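Local coordinates for protein D-alanyl transferase DltD (Enterococcus faecium TX0133A04, PDB 6PFX) that probably transfers D-alanine onto lipoteichoic acid during cell-wall biogenesis in a Gram-positive bacterium, at residues L72-T77 against N118-E123; A144-T149 against F272-L277; G44-S49 against T346-W351. All coordinates share one frame; numbering follows the deposited sequence.

In the fold
The three contacts illustrate how chemistry follows place in a fold of the SGNH-hydrolase clan, built on a parallel sheet flanked by helices. Interactions 1 and 3 lie nearer the centre of the molecule and touch each other, since both use loops leaving adjacent strands, 39-43 and 68-71. Interaction 1 is buried and mixes an aromatic face with a single hydroxyl-to-carbonyl bond. Interaction 3 is partly buried and brings a serine and a histidine together at the probable active site. Interaction 2 lies farther out, its centre about 15 Å from that of interaction 1, and rests on a salt bridge between two helices, with no apolar side chains meeting between its two segments.

Interaction 1: residues L72-T77 against N118-E123; sequences LGAPGT and NTYYSE
The ring of Y120 lies between two methyl groups. CG2 of T77 sits over the centre of one face, 3.4 Å from the ring centroid and 12° off its normal, a close CH-pi contact. On the opposite face the ring's own neighbour, T119, places CG2 nearer the rim. At the edge, close to the ring plane, is the carbonyl oxygen of P75, to which Y120 OH donates a hydrogen bond of 2.8 Å. The hydroxyl comes from above the P75 carbonyl plane, 43° out of it, and so does not follow a lone pair. CB of A74 also closes on the hydroxyl, a tight approach at 3.0 Å from Y120 OH, and G76 approaches the ring obliquely through its backbone.

Residues A74 to T77 form a type II turn, and T77 uses its two branches differently. With chi1 at 59°, T77 CG2 is left to the tyrosine while OG1 turns back into the turn, where A74 N donates to T77 OG1 over 2.9 Å. The same OG1 is hydrogen-bonded to G44 O, in the loop after strand 39-43.

Hydroxyl and ring thus do separate work: a polar bond fixes the tip of Y120 and a methyl steadies its face. Helix 114-120 is thereby joined to a turn that carries P75, which touches S46 of the probable catalytic triad.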
# COMPACT_ATOMS: atom_id res chain seq x y z
N LEU A 72 4.30 -1.81 -5.89
CA LEU A 72 3.07 -2.56 -6.03
C LEU A 72 1.83 -1.78 -5.62
O LEU A 72 0.72 -2.32 -5.68
CB LEU A 72 3.16 -3.89 -5.27
CG LEU A 72 4.14 -4.91 -5.86
CD1 LEU A 72 4.30 -6.09 -4.92
CD2 LEU A 72 3.68 -5.38 -7.24
N GLY A 73 1.97 -0.55 -5.23
CA GLY A 73 0.82 0.32 -5.12
C GLY A 73 0.58 1.13 -6.39
O GLY A 73 1.48 1.31 -7.21
N ALA A 74 -0.65 1.61 -6.53
CA ALA A 74 -1.07 2.45 -7.66
C ALA A 74 -2.28 3.25 -7.22
O ALA A 74 -2.81 3.03 -6.12
CB ALA A 74 -1.38 1.59 -8.90
N PRO A 75 -2.74 4.20 -8.02
CA PRO A 75 -3.88 5.02 -7.56
C PRO A 75 -5.10 4.16 -7.30
O PRO A 75 -5.60 3.47 -8.18
CB PRO A 75 -4.10 6.01 -8.72
CG PRO A 75 -2.77 6.12 -9.36
CD PRO A 75 -2.18 4.72 -9.28
N GLY A 76 -5.56 4.18 -6.05
CA GLY A 76 -6.73 3.43 -5.66
C GLY A 76 -6.49 2.02 -5.17
O GLY A 76 -7.46 1.34 -4.84
N THR A 77 -5.24 1.56 -5.10
CA THR A 77 -4.96 0.27 -4.48
C THR A 77 -5.01 0.43 -2.96
O THR A 77 -4.27 1.24 -2.40
CB THR A 77 -3.61 -0.32 -4.91
OG1 THR A 77 -2.54 0.56 -4.56
CG2 THR A 77 -3.60 -0.58 -6.40
N ASN A 118 -12.94 -2.32 -8.61
CA ASN A 118 -13.14 -2.83 -9.96
C ASN A 118 -11.89 -2.66 -10.82
O ASN A 118 -11.60 -3.51 -11.67
CB ASN A 118 -14.33 -2.12 -10.62
CG ASN A 118 -15.66 -2.51 -10.00
OD1 ASN A 118 -15.76 -3.50 -9.28
ND2 ASN A 118 -16.69 -1.72 -10.29
N THR A 119 -11.15 -1.56 -10.63
CA THR A 119 -9.97 -1.33 -11.46
C THR A 119 -8.94 -2.43 -11.29
O THR A 119 -8.29 -2.84 -12.26
CB THR A 119 -9.35 0.03 -11.12
OG1 THR A 119 -10.28 1.06 -11.44
CG2 THR A 119 -8.06 0.24 -11.91
N TYR A 120 -8.75 -2.91 -10.06
CA TYR A 120 -7.70 -3.87 -9.78
C TYR A 120 -8.21 -5.28 -9.58
O TYR A 120 -7.39 -6.20 -9.44
CB TYR A 120 -6.89 -3.41 -8.56
CG TYR A 120 -6.21 -2.10 -8.83
CD1 TYR A 120 -4.98 -2.07 -9.47
CD2 TYR A 120 -6.81 -0.90 -8.48
CE1 TYR A 120 -4.34 -0.87 -9.73
CE2 TYR A 120 -6.18 0.31 -8.75
CZ TYR A 120 -4.95 0.31 -9.38
OH TYR A 120 -4.29 1.49 -9.65
N TYR A 121 -9.52 -5.50 -9.58
CA TYR A 121 -10.05 -6.84 -9.43
C TYR A 121 -9.45 -7.74 -10.51
O TYR A 121 -9.54 -7.44 -11.70
CB TYR A 121 -11.57 -6.86 -9.54
CG TYR A 121 -12.12 -8.26 -9.60
CD1 TYR A 121 -11.96 -9.14 -8.53
CD2 TYR A 121 -12.79 -8.72 -10.73
CE1 TYR A 121 -12.46 -10.44 -8.59
CE2 TYR A 121 -13.29 -10.02 -10.79
CZ TYR A 121 -13.12 -10.86 -9.71
OH TYR A 121 -13.61 -12.15 -9.76
N SER A 122 -8.84 -8.85 -10.07
CA SER A 122 -8.12 -9.76 -10.95
C SER A 122 -8.73 -11.14 -10.78
O SER A 122 -8.61 -11.75 -9.71
CB SER A 122 -6.64 -9.81 -10.57
OG SER A 122 -5.98 -10.83 -11.29
N GLU A 123 -9.40 -11.63 -11.82
CA GLU A 123 -9.89 -13.01 -11.79
C GLU A 123 -8.73 -13.98 -11.60
O GLU A 123 -8.86 -14.99 -10.90
CB GLU A 123 -10.64 -13.35 -13.07
CG GLU A 123 -12.04 -12.79 -13.16
CD GLU A 123 -12.71 -13.11 -14.48
OE1 GLU A 123 -12.07 -12.91 -15.54
OE2 GLU A 123 -13.87 -13.56 -14.47

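Interaction 2: residues A144-T149 against F272-L277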
# COMPACT_ATOMS: atom_id res chain seq x y z
N ALA A 144 -14.23 -13.88 1.31
CA ALA A 144 -15.39 -14.31 0.53
C ALA A 144 -16.58 -13.42 0.80
O ALA A 144 -17.28 -13.00 -0.12
CB ALA A 144 -15.73 -15.77 0.83
N ARG A 145 -16.79 -13.07 2.08
CA ARG A 145 -17.88 -12.17 2.45
C ARG A 145 -17.72 -10.83 1.76
O ARG A 145 -18.70 -10.25 1.26
CB ARG A 145 -17.88 -11.98 3.96
CG ARG A 145 -18.52 -13.11 4.73
CD ARG A 145 -19.05 -12.66 6.09
NE ARG A 145 -18.04 -12.05 6.96
CZ ARG A 145 -17.12 -12.73 7.64
NH1 ARG A 145 -17.05 -14.05 7.55
NH2 ARG A 145 -16.26 -12.09 8.42
N ARG A 146 -16.50 -10.31 1.71
CA ARG A 146 -16.28 -9.01 1.09
C ARG A 146 -16.51 -9.09 -0.41
O ARG A 146 -17.20 -8.24 -0.99
CB ARG A 146 -14.87 -8.54 1.37
CG ARG A 146 -14.65 -8.05 2.77
CD ARG A 146 -15.33 -6.71 2.97
NE ARG A 146 -14.54 -5.57 2.51
CZ ARG A 146 -15.04 -4.48 1.94
NH1 ARG A 146 -16.34 -4.37 1.71
NH2 ARG A 146 -14.24 -3.50 1.57
N LEU A 147 -15.91 -10.09 -1.06
CA LEU A 147 -16.01 -10.18 -2.51
C LEU A 147 -17.45 -10.28 -2.95
O LEU A 147 -17.81 -9.74 -4.00
CB LEU A 147 -15.23 -11.39 -3.01
CG LEU A 147 -13.72 -11.27 -2.85
CD1 LEU A 147 -13.00 -12.52 -3.25
CD2 LEU A 147 -13.16 -10.11 -3.69
N LEU A 148 -18.29 -10.96 -2.16
CA LEU A 148 -19.69 -11.15 -2.51
C LEU A 148 -20.51 -9.86 -2.45
O LEU A 148 -21.69 -9.90 -2.81
CB LEU A 148 -20.34 -12.17 -1.59
CG LEU A 148 -19.98 -13.63 -1.89
CD1 LEU A 148 -20.35 -14.52 -0.73
CD2 LEU A 148 -20.68 -14.07 -3.16
N THR A 149 -19.93 -8.75 -2.00
CA THR A 149 -20.63 -7.47 -1.98
C THR A 149 -20.38 -6.63 -3.23
O THR A 149 -21.03 -5.60 -3.41
CB THR A 149 -20.30 -6.64 -0.72
OG1 THR A 149 -18.96 -6.12 -0.78
CG2 THR A 149 -20.46 -7.49 0.54
N PHE A 272 -10.14 -1.51 8.04
CA PHE A 272 -9.37 -2.10 9.13
C PHE A 272 -9.36 -3.61 9.01
O PHE A 272 -8.36 -4.27 9.31
CB PHE A 272 -9.93 -1.68 10.49
CG PHE A 272 -9.62 -0.26 10.85
CD1 PHE A 272 -8.37 0.10 11.32
CD2 PHE A 272 -10.57 0.72 10.68
CE1 PHE A 272 -8.08 1.40 11.62
CE2 PHE A 272 -10.28 2.03 10.98
CZ PHE A 272 -9.03 2.37 11.45
N SER A 273 -10.48 -4.19 8.56
CA SER A 273 -10.57 -5.63 8.39
C SER A 273 -9.96 -6.08 7.06
O SER A 273 -9.35 -7.16 7.01
CB SER A 273 -12.03 -6.06 8.58
OG SER A 273 -12.45 -5.76 9.91
N ASP A 274 -10.08 -5.29 5.99
CA ASP A 274 -9.32 -5.58 4.78
C ASP A 274 -7.82 -5.56 5.08
O ASP A 274 -7.07 -6.41 4.59
CB ASP A 274 -9.64 -4.57 3.66
CG ASP A 274 -11.08 -4.65 3.15
OD1 ASP A 274 -11.85 -5.55 3.54
OD2 ASP A 274 -11.45 -3.79 2.33
N PHE A 275 -7.37 -4.60 5.90
CA PHE A 275 -5.97 -4.52 6.30
C PHE A 275 -5.57 -5.76 7.09
O PHE A 275 -4.44 -6.25 6.95
CB PHE A 275 -5.76 -3.24 7.14
CG PHE A 275 -4.32 -2.99 7.50
CD1 PHE A 275 -3.41 -2.69 6.52
CD2 PHE A 275 -3.88 -3.03 8.81
CE1 PHE A 275 -2.10 -2.48 6.82
CE2 PHE A 275 -2.54 -2.81 9.12
CZ PHE A 275 -1.65 -2.55 8.12
N GLN A 276 -6.49 -6.31 7.88
CA GLN A 276 -6.20 -7.55 8.60
C GLN A 276 -5.86 -8.69 7.66
O GLN A 276 -5.07 -9.57 8.02
CB GLN A 276 -7.37 -7.94 9.51
CG GLN A 276 -7.05 -9.14 10.38
CD GLN A 276 -5.87 -8.97 11.35
OE1 GLN A 276 -5.46 -7.86 11.70
NE2 GLN A 276 -5.35 -10.09 11.79
N LEU A 277 -6.45 -8.72 6.46
CA LEU A 277 -6.07 -9.73 5.48
C LEU A 277 -4.59 -9.61 5.13
O LEU A 277 -3.87 -10.61 5.08
CB LEU A 277 -6.89 -9.56 4.20
CG LEU A 277 -8.37 -9.92 4.27
CD1 LEU A 277 -9.08 -9.53 2.99
CD2 LEU A 277 -8.49 -11.42 4.45
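Two bends in the chain of R146, at chi2 (-72°) and chi3 (-83°), fold its guanidinium round until one edge faces D274. In D274, CG stands beside the backbone N, opposite the carbonyl carbon, and the carboxylate reaches closer to helix 138-147 than the direction of its first side-chain bond would suggest. The two side chains cross at about a right angle, yet their flat ends meet nearly in one plane, 16° apart.

The result is a side-on, two-point salt bridge. R146 NE donates to D274 OD1 over 2.9 Å, and R146 NH2 donates to D274 OD2, likewise at 2.9 Å, the latter bond being almost straight. Each oxygen is met on its syn lone pair, the side facing the other oxygen, and both lie close to the guanidinium plane. Two parallel bonds of this kind leave neither flat group much freedom to rotate against the other. The aliphatic part of the arginine takes a smaller share, with R146 CD 3.7 Å from D274 OD1.

D274 is buried, and its OD1 has a second partner in the hydroxyl of Y142, one turn before R146 on helix 138-147. That helix therefore offers the carboxylate both a guanidinium and a phenol. Near its end, T149 folds back on R146: T149 OG1 donates to the R146 carbonyl oxygen at 2.8 Å, and T149 N donates to the same atom.

Segments 144-149 and 272-277 are thus linked by the salt bridge, while L277 packs on A139, Y142 and L143 earlier in helix 138-147. With R146 NE and Y142 OH on OD1 and R146 NH2 on OD2, the buried aspartate would be expected to favour its ionised form, offsetting the cost of burial.

Interaction 3: residues G44-S49 against T346-W351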
# COMPACT_ATOMS: atom_id res chain seq x y z
N GLY A 44 1.54 0.21 -1.35
CA GLY A 44 1.00 1.51 -1.03
C GLY A 44 -0.06 1.95 -2.01
O GLY A 44 -0.98 1.20 -2.31
N SER A 45 0.05 3.18 -2.50
CA SER A 45 -0.89 3.68 -3.51
C SER A 45 -0.18 4.76 -4.32
O SER A 45 1.02 4.64 -4.58
CB SER A 45 -2.21 4.13 -2.89
OG SER A 45 -2.03 4.93 -1.75
N SER A 46 -0.88 5.83 -4.69
CA SER A 46 -0.36 6.77 -5.69
C SER A 46 0.92 7.48 -5.26
O SER A 46 1.64 7.98 -6.12
CB SER A 46 -1.43 7.81 -6.06
OG SER A 46 -1.95 8.43 -4.90
N GLU A 47 1.22 7.53 -3.96
CA GLU A 47 2.43 8.21 -3.52
C GLU A 47 3.68 7.54 -4.08
O GLU A 47 4.73 8.18 -4.17
CB GLU A 47 2.49 8.27 -2.00
CG GLU A 47 2.73 6.93 -1.28
CD GLU A 47 1.53 6.01 -1.26
OE1 GLU A 47 0.40 6.42 -1.61
OE2 GLU A 47 1.73 4.84 -0.90
N LEU A 48 3.58 6.27 -4.46
CA LEU A 48 4.77 5.60 -4.97
C LEU A 48 5.17 6.07 -6.36
O LEU A 48 6.29 5.77 -6.79
CB LEU A 48 4.55 4.09 -4.95
CG LEU A 48 4.53 3.45 -3.56
CD1 LEU A 48 4.05 2.01 -3.64
CD2 LEU A 48 5.90 3.52 -2.91
N SER A 49 4.31 6.80 -7.05
CA SER A 49 4.69 7.39 -8.33
C SER A 49 5.36 8.75 -8.20
O SER A 49 5.71 9.36 -9.22
CB SER A 49 3.46 7.54 -9.23
OG SER A 49 2.65 8.61 -8.76
N THR A 346 -1.74 17.04 -0.98
CA THR A 346 -2.65 16.84 0.14
C THR A 346 -2.61 15.43 0.72
O THR A 346 -3.18 15.20 1.79
CB THR A 346 -4.08 17.07 -0.32
OG1 THR A 346 -4.35 16.20 -1.42
CG2 THR A 346 -4.27 18.49 -0.76
N ILE A 347 -2.01 14.47 0.05
CA ILE A 347 -2.06 13.14 0.62
C ILE A 347 -0.79 12.35 0.39
O ILE A 347 -0.57 11.32 1.03
CB ILE A 347 -3.29 12.35 0.10
CG1 ILE A 347 -3.25 12.27 -1.42
CG2 ILE A 347 -4.60 12.99 0.60
CD1 ILE A 347 -4.07 11.14 -1.98
N HIS A 348 0.06 12.82 -0.52
CA HIS A 348 1.17 12.03 -1.02
C HIS A 348 2.50 12.48 -0.44
O HIS A 348 2.84 13.67 -0.50
CB HIS A 348 1.26 12.12 -2.55
CG HIS A 348 0.03 11.65 -3.25
ND1 HIS A 348 -0.64 12.41 -4.18
CD2 HIS A 348 -0.65 10.48 -3.16
CE1 HIS A 348 -1.69 11.74 -4.62
NE2 HIS A 348 -1.72 10.56 -4.01
N LEU A 349 3.27 11.51 0.07
CA LEU A 349 4.62 11.79 0.53
C LEU A 349 5.42 12.52 -0.54
O LEU A 349 5.29 12.24 -1.73
CB LEU A 349 5.34 10.49 0.87
CG LEU A 349 5.01 9.86 2.22
CD1 LEU A 349 5.63 8.48 2.24
CD2 LEU A 349 5.52 10.68 3.37
N GLY A 350 6.26 13.45 -0.09
CA GLY A 350 7.03 14.34 -0.93
C GLY A 350 8.49 14.33 -0.47
O GLY A 350 8.95 13.45 0.18
N TRP A 351 9.17 15.44 -0.82
CA TRP A 351 10.63 15.46 -0.75
C TRP A 351 11.15 15.13 0.66
O TRP A 351 11.94 14.19 0.84
CB TRP A 351 11.13 16.83 -1.22
CG TRP A 351 10.49 17.28 -2.51
CD1 TRP A 351 10.94 17.02 -3.78
CD2 TRP A 351 9.28 18.04 -2.67
NE1 TRP A 351 10.08 17.57 -4.70
CE2 TRP A 351 9.06 18.21 -4.05
CE3 TRP A 351 8.35 18.60 -1.77
CZ2 TRP A 351 7.97 18.92 -4.56
CZ3 TRP A 351 7.27 19.31 -2.27
CH2 TRP A 351 7.08 19.45 -3.66
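S46 and H348 make the tight part of this contact. The serine hydroxyl meets the imidazole at its edge, near the ring plane, with S46 OG placed 2.3 Å from H348 NE2; the two are hydrogen-bonded, but the exact length is doubtful because it is so short. A chi1 of 53° sets OG between the backbone N and the carbonyl carbon of S46, turned toward the ring. Both residues remain partly exposed.

The looser part is the buried one, where E47 and L349 meet. E47 CB lies 4.0 Å from H348 CD2 and 3.9 Å from L349 N. The carboxylate of E47, bent back at chi2, turns to its own loop instead: E47 OE2 accepts from S45 N at 2.9 Å and OE1 from the S45 hydroxyl, which tie the E47 side chain back to the residue just before the short 3-10 segment 46-49. On the histidine side, I347 CG1 stands 3.4 Å above the plane of the H348 ring, over its centre, and H348 ND1 is hydrogen-bonded to D345 OD2. The ring is thus held at ND1 and backed on one face, with S46 at NE2.

This is the geometry of a Ser-His-Asp catalytic triad. With the serine after strand 39-43, the first in the chain, and aspartate and histidine three residues apart ahead of helix 351-365, the layout is characteristic of SGNH hydrolases and probably marks the active site.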